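Aminotransferase, class III (PDB 3I4J) probably catalyses pyridoxal phosphate-dependent transfer of amino groups. Local coordinates at residues Arg347-Leu357 and Asp399-Ile409. The protein carries 1 engineered substitution. Sequence-based numbering, arbitrary orientation.
Sequences RGTGLLLGVVL and DHLLLGPPLSI
V355 and L401 face each other in the middle of an antiparallel ladder between strands 352-357 and 400-403. The pair is hydrogen-bonded in both directions, V355 N to L401 O and L401 N to V355 O. Two residues along, L353 and L403 form a straighter pair: the L353 N to L403 O bond is 2.9 Å long with 174° at the hydrogen. The side chains of these four residues share one face of the sheet, where V355 CB meets L401 CB at 4.0 Å. Helices 318-339 and 411-428 cover that face, L329, L330 and L333 lying against L353 and L421 against L401 and L403. Tight packing continues past the strand ends, where CD1 of L351 sits 3.8 Å from L407 CA and its CD2 touches the ring of P405.

On the other face, G354 has no side chain, and L402 CD1 closes in to 3.2 Å from L353 O and 3.7 Å from L352 CD1. The backbone pairing holds to the far end, L357 N bonding to D399 O at 2.7 Å, but the side chains of exposed D399 and partly exposed H400 and V356 form the more open, solvent side. V356 CG2 lies over one face of the H400 imidazole, a CH-pi contact 3.8 Å from the ring centroid; with CG anti to the carbonyl carbon (chi1 -74°), the ring runs alongside the valine. D204 receives a weak hydrogen bond from H400 NE2 and a salt bridge from R347, whose NH2 also bonds to A205 O. Replacing H400 by alanine is likely to leave V356 CG2 without the ring face it packs on and cost D204 its weak bond from the imidazole.

With strand 343-349 joined through the type II' turn T349-L352, the ladder completes a three-stranded antiparallel sheet backed by helices, typical of the C-terminal small domain of fold-type I aminotransferases.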
loop_
_atom_site.group_PDB
_atom_site.type_symbol
_atom_site.label_atom_id
_atom_site.label_comp_id
_atom_site.label_asym_id
_atom_site.label_seq_id
_atom_site.Cartn_x
_atom_site.Cartn_y
_atom_site.Cartn_z
ATOM N N ARG C 347 -12.724 27.174 -9.906
ATOM C CA ARG C 347 -13.781 26.230 -9.568
ATOM C C ARG C 347 -13.609 25.658 -8.175
ATOM O O ARG C 347 -12.500 25.597 -7.653
ATOM C CB ARG C 347 -13.778 25.072 -10.571
ATOM C CG ARG C 347 -13.890 25.507 -12.012
ATOM C CD ARG C 347 -13.864 24.330 -12.972
ATOM N NE ARG C 347 -12.621 23.567 -12.911
ATOM C CZ ARG C 347 -12.046 23.002 -13.969
ATOM N NH1 ARG C 347 -12.596 23.124 -15.169
ATOM N NH2 ARG C 347 -10.926 22.305 -13.829
ATOM N N GLY C 348 -14.713 25.222 -7.581
ATOM C CA GLY C 348 -14.638 24.635 -6.260
ATOM C C GLY C 348 -15.913 23.967 -5.792
ATOM O O GLY C 348 -17.016 24.448 -6.054
ATOM N N THR C 349 -15.754 22.832 -5.122
ATOM C CA THR C 349 -16.870 22.091 -4.550
ATOM C C THR C 349 -16.346 21.748 -3.160
ATOM O O THR C 349 -15.453 20.917 -3.024
ATOM C CB THR C 349 -17.174 20.782 -5.328
ATOM O OG1 THR C 349 -17.498 21.089 -6.691
ATOM C CG2 THR C 349 -18.365 20.074 -4.713
ATOM N N GLY C 350 -16.882 22.400 -2.132
ATOM C CA GLY C 350 -16.384 22.158 -0.789
ATOM C C GLY C 350 -14.941 22.645 -0.762
ATOM O O GLY C 350 -14.641 23.711 -1.298
ATOM N N LEU C 351 -14.036 21.873 -0.163
ATOM C CA LEU C 351 -12.639 22.281 -0.111
ATOM C C LEU C 351 -11.742 21.600 -1.143
ATOM O O LEU C 351 -10.579 21.289 -0.876
ATOM C CB LEU C 351 -12.072 22.103 1.303
ATOM C CG LEU C 351 -12.358 23.286 2.244
ATOM C CD1 LEU C 351 -11.931 22.952 3.673
ATOM C CD2 LEU C 351 -11.621 24.526 1.738
ATOM N N LEU C 352 -12.309 21.352 -2.319
ATOM C CA LEU C 352 -11.567 20.795 -3.442
ATOM C C LEU C 352 -11.748 21.894 -4.488
ATOM O O LEU C 352 -12.839 22.071 -5.031
ATOM C CB LEU C 352 -12.180 19.477 -3.924
ATOM C CG LEU C 352 -11.543 18.887 -5.186
ATOM C CD1 LEU C 352 -10.037 18.874 -5.036
ATOM C CD2 LEU C 352 -12.068 17.477 -5.427
ATOM N N LEU C 353 -10.691 22.655 -4.746
ATOM C CA LEU C 353 -10.787 23.762 -5.691
ATOM C C LEU C 353 -9.723 23.703 -6.769
ATOM O O LEU C 353 -8.704 23.032 -6.615
ATOM C CB LEU C 353 -10.682 25.097 -4.946
ATOM C CG LEU C 353 -11.654 25.319 -3.782
ATOM C CD1 LEU C 353 -11.003 24.889 -2.466
ATOM C CD2 LEU C 353 -12.046 26.786 -3.723
ATOM N N GLY C 354 -9.963 24.421 -7.863
ATOM C CA GLY C 354 -9.007 24.428 -8.950
ATOM C C GLY C 354 -8.906 25.777 -9.627
ATOM O O GLY C 354 -9.872 26.542 -9.672
ATOM N N VAL C 355 -7.718 26.068 -10.142
ATOM C CA VAL C 355 -7.455 27.316 -10.845
ATOM C C VAL C 355 -6.792 26.957 -12.163
ATOM O O VAL C 355 -5.758 26.287 -12.182
ATOM C CB VAL C 355 -6.498 28.233 -10.035
ATOM C CG1 VAL C 355 -6.174 29.494 -10.835
ATOM C CG2 VAL C 355 -7.134 28.605 -8.709
ATOM N N VAL C 356 -7.407 27.373 -13.265
ATOM C CA VAL C 356 -6.857 27.110 -14.588
ATOM C C VAL C 356 -6.150 28.384 -15.032
ATOM O O VAL C 356 -6.739 29.466 -15.018
ATOM C CB VAL C 356 -7.971 26.751 -15.589
ATOM C CG1 VAL C 356 -7.375 26.507 -16.969
ATOM C CG2 VAL C 356 -8.720 25.521 -15.100
ATOM N N LEU C 357 -4.887 28.253 -15.419
ATOM C CA LEU C 357 -4.093 29.403 -15.830
ATOM C C LEU C 357 -3.786 29.433 -17.322
ATOM O O LEU C 357 -3.742 28.392 -17.980
ATOM C CB LEU C 357 -2.782 29.415 -15.044
ATOM C CG LEU C 357 -2.948 29.436 -13.523
ATOM C CD1 LEU C 357 -1.643 29.040 -12.860
ATOM C CD2 LEU C 357 -3.399 30.818 -13.078
ATOM N N ASP C 399 -0.802 23.721 -16.225
ATOM C CA ASP C 399 -1.622 24.920 -16.349
ATOM C C ASP C 399 -2.755 24.959 -15.325
ATOM O O ASP C 399 -3.538 25.907 -15.296
ATOM C CB ASP C 399 -2.199 25.017 -17.764
ATOM C CG ASP C 399 -2.675 23.677 -18.293
ATOM O OD1 ASP C 399 -3.434 22.987 -17.582
ATOM O OD2 ASP C 399 -2.288 23.314 -19.425
ATOM N N HIS C 400 -2.838 23.928 -14.489
ATOM C CA HIS C 400 -3.873 23.842 -13.461
ATOM C C HIS C 400 -3.270 23.826 -12.065
ATOM O O HIS C 400 -2.202 23.262 -11.845
ATOM C CB HIS C 400 -4.707 22.569 -13.637
ATOM C CG HIS C 400 -5.666 22.621 -14.783
ATOM N ND1 HIS C 400 -5.364 23.233 -15.980
ATOM C CD2 HIS C 400 -6.903 22.090 -14.932
ATOM C CE1 HIS C 400 -6.373 23.075 -16.819
ATOM N NE2 HIS C 400 -7.319 22.385 -16.208
ATOM N N LEU C 401 -3.970 24.449 -11.124
ATOM C CA LEU C 401 -3.533 24.486 -9.737
ATOM C C LEU C 401 -4.644 23.858 -8.902
ATOM O O LEU C 401 -5.788 24.307 -8.946
ATOM C CB LEU C 401 -3.294 25.932 -9.291
ATOM C CG LEU C 401 -2.822 26.147 -7.848
ATOM C CD1 LEU C 401 -1.516 25.402 -7.601
ATOM C CD2 LEU C 401 -2.635 27.635 -7.600
ATOM N N LEU C 402 -4.312 22.805 -8.163
ATOM C CA LEU C 402 -5.298 22.135 -7.325
ATOM C C LEU C 402 -5.085 22.561 -5.876
ATOM O O LEU C 402 -3.988 22.434 -5.338
ATOM C CB LEU C 402 -5.166 20.613 -7.465
ATOM C CG LEU C 402 -6.285 19.744 -6.877
ATOM C CD1 LEU C 402 -7.621 20.146 -7.484
ATOM C CD2 LEU C 402 -6.007 18.277 -7.164
ATOM N N LEU C 403 -6.137 23.083 -5.254
ATOM C CA LEU C 403 -6.061 23.529 -3.868
ATOM C C LEU C 403 -7.033 22.747 -2.993
ATOM O O LEU C 403 -8.083 22.299 -3.446
ATOM C CB LEU C 403 -6.373 25.026 -3.776
ATOM C CG LEU C 403 -5.421 25.986 -4.498
ATOM C CD1 LEU C 403 -6.022 27.390 -4.529
ATOM C CD2 LEU C 403 -4.072 25.994 -3.793
ATOM N N GLY C 404 -6.675 22.588 -1.728
ATOM C CA GLY C 404 -7.527 21.855 -0.821
ATOM C C GLY C 404 -6.866 21.693 0.529
ATOM O O GLY C 404 -6.246 20.667 0.800
ATOM N N PRO C 405 -6.976 22.706 1.397
ATOM C CA PRO C 405 -6.380 22.663 2.732
ATOM C C PRO C 405 -7.196 21.748 3.645
ATOM O O PRO C 405 -8.264 21.264 3.261
ATOM C CB PRO C 405 -6.433 24.125 3.170
ATOM C CG PRO C 405 -7.725 24.596 2.545
ATOM C CD PRO C 405 -7.648 23.998 1.155
ATOM N N PRO C 406 -6.697 21.485 4.862
ATOM C CA PRO C 406 -7.411 20.622 5.807
ATOM C C PRO C 406 -8.815 21.147 6.092
ATOM O O PRO C 406 -9.027 22.359 6.180
ATOM C CB PRO C 406 -6.520 20.661 7.045
ATOM C CG PRO C 406 -5.148 20.799 6.454
ATOM C CD PRO C 406 -5.361 21.838 5.376
ATOM N N LEU C 407 -9.766 20.229 6.236
ATOM C CA LEU C 407 -11.156 20.580 6.504
ATOM C C LEU C 407 -11.313 21.348 7.813
ATOM O O LEU C 407 -12.342 21.983 8.055
ATOM C CB LEU C 407 -12.006 19.306 6.536
ATOM C CG LEU C 407 -12.476 18.748 5.187
ATOM C CD1 LEU C 407 -11.377 18.855 4.154
ATOM C CD2 LEU C 407 -12.949 17.307 5.354
ATOM N N SER C 408 -10.280 21.283 8.645
ATOM C CA SER C 408 -10.256 21.960 9.939
ATOM C C SER C 408 -9.666 23.373 9.875
ATOM O O SER C 408 -9.522 24.039 10.902
ATOM C CB SER C 408 -9.448 21.111 10.922
ATOM O OG SER C 408 -8.237 20.691 10.313
ATOM N N ILE C 409 -9.321 23.834 8.678
ATOM C CA ILE C 409 -8.739 25.166 8.516
ATOM C C ILE C 409 -9.711 26.235 9.020
ATOM O O ILE C 409 -10.922 26.097 8.859
ATOM C CB ILE C 409 -8.387 25.433 7.036
ATOM C CG1 ILE C 409 -7.625 26.749 6.903
ATOM C CG2 ILE C 409 -9.659 25.448 6.187
ATOM C CD1 ILE C 409 -7.013 26.949 5.530
#